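Local coordinates for protein Tv2483 (Treponema vincentii, PDB 6DET) that binds L-arginine with high selectivity as the solute-binding lipoprotein of what is probably an ABC-type amino-acid importer in a pathogenic treponeme, at residues L120-Y134 with L182-I195. Sequence-based numbering, arbitrary orientation.
Sequences LQNAKIVVTLAGRGY and LDSGTCDAIVVDLI. With ARG (arginine), chain B.
Lys124 and Asp193 run alongside each other in the same direction from neighbouring strands and form a salt bridge of 3.1 Å between NZ and OD1. The ammonium comes in on the syn side of the carboxylate, 23° out of its plane, after a bend at the last torsion of the lysine; Glu217 is its second anionic partner. The other oxygen, Asp193 OD2, accepts a hydrogen bond from the N atom of the bound arginine (2.8 Å) and is also hydrogen-bonded to Tyr219 OH. Lysine and tyrosine thus hold the carboxylate that receives the ligand's amino group; an aspartate in that role is a recurrent feature of family 3 amino-acid-binding proteins. Asn122 reaches across Asp193 nearly perpendicular to it, its amide plane turned 60° from that of the carboxylate. With its CG anti to the backbone N (chi1 178°), it brings OD1 to Ile195 N, 3.0 Å away, just past the end of strand 189-193, while ND2 bonds to Glu217. Strands 120-129 and 189-193 pair antiparallel: Ile125 with Val192 and Val127 with Ile190 are hydrogen-bonded pairs, and Leu194 N continues the ladder to Ala123 O. On the sheet face opposite Lys124 and Asp193, Val192 CG2 sits 3.7 Å from both Ile125 CG1 and Val127 CG2. Val127 CG1 meets Leu182 CD2 of helix 175-184 crosswise at 4.1 Å. Farther along, Leu129 lays CD2 against Leu182 CG (4.0 Å), and a water links Leu129 N to Asp188 O.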
loop_
_atom_site.group_PDB
_atom_site.type_symbol
_atom_site.label_atom_id
_atom_site.label_comp_id
_atom_site.label_asym_id
_atom_site.label_seq_id
_atom_site.Cartn_x
_atom_site.Cartn_y
_atom_site.Cartn_z
ATOM N N LEU A 120 -2.288 -4.460 8.125
ATOM C CA LEU A 120 -1.086 -3.771 8.606
ATOM C C LEU A 120 -1.447 -2.356 9.017
ATOM O O LEU A 120 -2.390 -1.776 8.472
ATOM C CB LEU A 120 0.015 -3.668 7.535
ATOM C CG LEU A 120 0.746 -4.941 7.095
ATOM C CD1 LEU A 120 1.631 -4.690 5.875
ATOM C CD2 LEU A 120 1.554 -5.478 8.296
ATOM N N GLN A 121 -0.688 -1.802 9.988
ATOM C CA GLN A 121 -0.682 -0.370 10.243
ATOM C C GLN A 121 0.370 0.289 9.372
ATOM O O GLN A 121 1.369 -0.329 8.999
ATOM C CB GLN A 121 -0.359 -0.045 11.704
ATOM C CG GLN A 121 -1.494 -0.237 12.628
ATOM C CD GLN A 121 -1.081 0.183 14.010
ATOM O OE1 GLN A 121 -0.269 -0.488 14.629
ATOM N NE2 GLN A 121 -1.551 1.339 14.447
ATOM N N ASN A 122 0.128 1.545 9.038
ATOM C CA ASN A 122 1.095 2.318 8.279
ATOM C C ASN A 122 1.025 3.763 8.735
ATOM O O ASN A 122 0.086 4.186 9.422
ATOM C CB ASN A 122 0.826 2.212 6.779
ATOM C CG ASN A 122 1.785 3.045 5.972
ATOM O OD1 ASN A 122 3.006 2.805 6.003
ATOM N ND2 ASN A 122 1.248 4.037 5.254
ATOM N N ALA A 123 2.060 4.510 8.374
ATOM C CA ALA A 123 2.085 5.938 8.579
ATOM C C ALA A 123 2.758 6.544 7.359
ATOM O O ALA A 123 3.682 5.948 6.809
ATOM C CB ALA A 123 2.864 6.315 9.824
ATOM N N LYS A 124 2.268 7.699 6.931
ATOM C CA LYS A 124 2.963 8.492 5.931
ATOM C C LYS A 124 3.998 9.340 6.654
ATOM O O LYS A 124 3.690 9.988 7.650
ATOM C CB LYS A 124 1.986 9.366 5.176
ATOM C CG LYS A 124 1.276 8.547 4.061
ATOM C CD LYS A 124 0.231 9.331 3.324
ATOM C CE LYS A 124 -0.404 8.500 2.211
ATOM N NZ LYS A 124 -0.549 7.053 2.549
ATOM N N ILE A 125 5.216 9.352 6.118
ATOM C CA ILE A 125 6.341 10.066 6.687
ATOM C C ILE A 125 6.956 10.937 5.596
ATOM O O ILE A 125 6.798 10.682 4.400
ATOM C CB ILE A 125 7.375 9.090 7.269
ATOM C CG1 ILE A 125 7.862 8.122 6.191
ATOM C CG2 ILE A 125 6.749 8.299 8.412
ATOM C CD1 ILE A 125 8.992 7.234 6.602
ATOM N N VAL A 126 7.674 11.971 6.030
ATOM C CA VAL A 126 8.318 12.921 5.127
ATOM C C VAL A 126 9.819 12.701 5.194
ATOM O O VAL A 126 10.408 12.686 6.286
ATOM C CB VAL A 126 7.955 14.369 5.473
ATOM C CG1 VAL A 126 8.710 15.322 4.542
ATOM C CG2 VAL A 126 6.459 14.566 5.329
ATOM N N VAL A 127 10.433 12.550 4.023
ATOM C CA VAL A 127 11.852 12.243 3.902
ATOM C C VAL A 127 12.532 13.406 3.196
ATOM O O VAL A 127 11.996 13.951 2.222
ATOM C CB VAL A 127 12.091 10.914 3.150
ATOM C CG1 VAL A 127 13.584 10.644 2.948
ATOM C CG2 VAL A 127 11.436 9.734 3.919
ATOM N N THR A 128 13.696 13.804 3.715
ATOM C CA THR A 128 14.510 14.861 3.130
ATOM C C THR A 128 15.927 14.339 2.953
ATOM O O THR A 128 16.242 13.213 3.353
ATOM C CB THR A 128 14.528 16.128 4.003
ATOM O OG1 THR A 128 15.114 15.834 5.282
ATOM C CG2 THR A 128 13.138 16.652 4.217
ATOM N N LEU A 129 16.787 15.175 2.359
ATOM C CA LEU A 129 18.221 14.915 2.375
ATOM C C LEU A 129 18.788 15.249 3.751
ATOM O O LEU A 129 18.474 16.295 4.325
ATOM C CB LEU A 129 18.917 15.734 1.295
ATOM C CG LEU A 129 18.439 15.474 -0.133
ATOM C CD1 LEU A 129 18.992 16.511 -1.067
ATOM C CD2 LEU A 129 18.847 14.088 -0.581
ATOM N N ALA A 130 19.633 14.356 4.274
ATOM C CA ALA A 130 20.009 14.417 5.683
ATOM C C ALA A 130 20.927 15.586 5.960
ATOM O O ALA A 130 20.994 16.076 7.095
ATOM C CB ALA A 130 20.688 13.115 6.107
ATOM N N GLY A 131 21.627 16.052 4.944
ATOM C CA GLY A 131 22.644 17.062 5.162
ATOM C C GLY A 131 22.077 18.454 5.026
ATOM O O GLY A 131 22.810 19.418 4.790
ATOM N N ARG A 132 20.760 18.570 5.182
ATOM C CA ARG A 132 20.084 19.833 4.976
ATOM C C ARG A 132 19.502 20.427 6.246
ATOM O O ARG A 132 19.023 21.566 6.205
ATOM C CB ARG A 132 18.973 19.667 3.935
ATOM C CG ARG A 132 19.506 19.284 2.569
ATOM C CD ARG A 132 20.357 20.380 1.962
ATOM N NE ARG A 132 20.559 20.177 0.531
ATOM C CZ ARG A 132 21.383 19.274 0.011
ATOM N NH1 ARG A 132 22.085 18.473 0.803
ATOM N NH2 ARG A 132 21.501 19.169 -1.304
ATOM N N GLY A 133 19.534 19.704 7.362
ATOM C CA GLY A 133 19.086 20.254 8.624
ATOM C C GLY A 133 17.588 20.293 8.815
ATOM O O GLY A 133 17.113 20.977 9.724
ATOM N N TYR A 134 16.820 19.598 7.987
ATOM C CA TYR A 134 15.386 19.532 8.204
ATOM C C TYR A 134 15.093 18.724 9.457
ATOM O O TYR A 134 15.522 17.571 9.575
ATOM C CB TYR A 134 14.701 18.891 6.999
ATOM C CG TYR A 134 14.664 19.779 5.778
ATOM C CD1 TYR A 134 13.739 20.806 5.681
ATOM C CD2 TYR A 134 15.538 19.583 4.721
ATOM C CE1 TYR A 134 13.691 21.624 4.573
ATOM C CE2 TYR A 134 15.495 20.396 3.604
ATOM C CZ TYR A 134 14.570 21.418 3.539
ATOM O OH TYR A 134 14.512 22.241 2.436
ATOM N N LEU A 182 14.316 13.947 -5.160
ATOM C CA LEU A 182 14.967 14.346 -3.918
ATOM C C LEU A 182 16.473 14.462 -4.107
ATOM O O LEU A 182 17.096 15.412 -3.614
ATOM C CB LEU A 182 14.633 13.351 -2.797
ATOM C CG LEU A 182 14.988 13.801 -1.380
ATOM C CD1 LEU A 182 14.253 15.082 -1.019
ATOM C CD2 LEU A 182 14.697 12.719 -0.362
ATOM N N ASP A 183 17.076 13.505 -4.817
ATOM C CA ASP A 183 18.486 13.633 -5.181
ATOM C C ASP A 183 18.700 14.794 -6.145
ATOM O O ASP A 183 19.743 15.460 -6.099
ATOM C CB ASP A 183 18.985 12.321 -5.803
ATOM C CG ASP A 183 18.797 11.114 -4.885
ATOM O OD1 ASP A 183 18.608 11.290 -3.660
ATOM O OD2 ASP A 183 18.837 9.973 -5.394
ATOM N N SER A 184 17.718 15.062 -7.010
ATOM C CA SER A 184 17.876 16.074 -8.051
ATOM C C SER A 184 17.809 17.489 -7.499
ATOM O O SER A 184 18.434 18.389 -8.052
ATOM C CB SER A 184 16.784 15.923 -9.116
ATOM O OG SER A 184 16.924 14.736 -9.872
ATOM N N GLY A 185 17.028 17.724 -6.446
ATOM C CA GLY A 185 16.643 19.077 -6.104
ATOM C C GLY A 185 15.384 19.547 -6.800
ATOM O O GLY A 185 15.017 20.723 -6.664
ATOM N N THR A 186 14.734 18.667 -7.566
ATOM C CA THR A 186 13.424 18.947 -8.143
ATOM C C THR A 186 12.380 19.146 -7.054
ATOM O O THR A 186 11.365 19.822 -7.266
ATOM C CB THR A 186 13.044 17.784 -9.065
ATOM O OG1 THR A 186 13.967 17.754 -10.164
ATOM C CG2 THR A 186 11.617 17.902 -9.584
ATOM N N CYS A 187 12.606 18.546 -5.895
ATOM C CA CYS A 187 11.777 18.780 -4.725
ATOM C C CYS A 187 12.693 18.833 -3.513
ATOM O O CYS A 187 13.847 18.410 -3.568
ATOM C CB CYS A 187 10.726 17.694 -4.552
ATOM S SG CYS A 187 11.449 16.093 -4.190
ATOM N N ASP A 188 12.155 19.350 -2.409
ATOM C CA ASP A 188 12.872 19.456 -1.143
ATOM C C ASP A 188 12.560 18.319 -0.186
ATOM O O ASP A 188 13.319 18.093 0.764
ATOM C CB ASP A 188 12.517 20.770 -0.452
ATOM C CG ASP A 188 12.748 21.968 -1.335
ATOM O OD1 ASP A 188 13.923 22.331 -1.482
ATOM O OD2 ASP A 188 11.760 22.541 -1.851
ATOM N N ALA A 189 11.450 17.630 -0.401
ATOM C CA ALA A 189 11.049 16.518 0.439
ATOM C C ALA A 189 10.111 15.635 -0.364
ATOM O O ALA A 189 9.579 16.058 -1.395
ATOM C CB ALA A 189 10.352 16.995 1.699
ATOM N N ILE A 190 9.885 14.423 0.155
ATOM C CA ILE A 190 8.943 13.465 -0.415
ATOM C C ILE A 190 8.122 12.832 0.700
ATOM O O ILE A 190 8.548 12.750 1.857
ATOM C CB ILE A 190 9.641 12.358 -1.224
ATOM C CG1 ILE A 190 10.413 11.398 -0.305
ATOM C CG2 ILE A 190 10.541 12.977 -2.300
ATOM C CD1 ILE A 190 11.124 10.277 -1.013
ATOM N N VAL A 191 6.948 12.350 0.319
ATOM C CA VAL A 191 6.090 11.531 1.183
ATOM C C VAL A 191 6.236 10.077 0.759
ATOM O O VAL A 191 6.139 9.753 -0.437
ATOM C CB VAL A 191 4.616 11.959 1.098
ATOM C CG1 VAL A 191 3.742 11.030 1.969
ATOM C CG2 VAL A 191 4.448 13.359 1.531
ATOM N N VAL A 192 6.462 9.192 1.730
ATOM C CA VAL A 192 6.499 7.758 1.479
ATOM C C VAL A 192 5.731 7.083 2.605
ATOM O O VAL A 192 5.441 7.694 3.641
ATOM C CB VAL A 192 7.938 7.210 1.387
ATOM C CG1 VAL A 192 8.676 7.833 0.200
ATOM C CG2 VAL A 192 8.730 7.506 2.664
ATOM N N ASP A 193 5.364 5.817 2.381
ATOM C CA ASP A 193 4.747 5.016 3.433
ATOM C C ASP A 193 5.849 4.356 4.244
ATOM O O ASP A 193 6.803 3.792 3.687
ATOM C CB ASP A 193 3.803 3.926 2.903
ATOM C CG ASP A 193 2.524 4.463 2.277
ATOM O OD1 ASP A 193 2.222 5.669 2.369
ATOM O OD2 ASP A 193 1.774 3.626 1.696
ATOM N N LEU A 194 5.713 4.432 5.569
ATOM C CA LEU A 194 6.652 3.757 6.450
ATOM C C LEU A 194 6.853 2.296 6.066
ATOM O O LEU A 194 7.992 1.820 5.994
ATOM C CB LEU A 194 6.157 3.864 7.898
ATOM C CG LEU A 194 7.044 3.206 8.949
ATOM C CD1 LEU A 194 8.393 3.893 9.004
ATOM C CD2 LEU A 194 6.347 3.285 10.305
ATOM N N ILE A 195 5.757 1.561 5.808
ATOM C CA ILE A 195 5.835 0.101 5.688
ATOM C C ILE A 195 6.795 -0.313 4.570
ATOM O O ILE A 195 7.621 -1.221 4.745
ATOM C CB ILE A 195 4.430 -0.502 5.469
ATOM C CG1 ILE A 195 3.675 -0.546 6.811
ATOM C CG2 ILE A 195 4.509 -1.882 4.844
ATOM C CD1 ILE A 195 4.160 -1.656 7.785
HETATM N N ARG B . -0.713 3.480 0.374
HETATM C CA ARG B . -0.714 3.970 -1.028
HETATM C C ARG B . -2.150 4.051 -1.534
HETATM O O ARG B . -3.023 3.381 -0.949
HETATM C CB ARG B . 0.099 3.047 -1.935
HETATM C CG ARG B . 1.594 3.029 -1.639
HETATM C CD ARG B . 2.381 2.041 -2.495
HETATM N NE ARG B . 2.332 2.428 -3.891
HETATM C CZ ARG B . 1.637 1.800 -4.833
HETATM N NH1 ARG B . 1.655 2.304 -6.070
HETATM N NH2 ARG B . 0.922 0.708 -4.555
HETATM O OXT ARG B . -2.420 4.755 -2.516
HETATM O O HOH W 1 15.890 17.820 1.076
#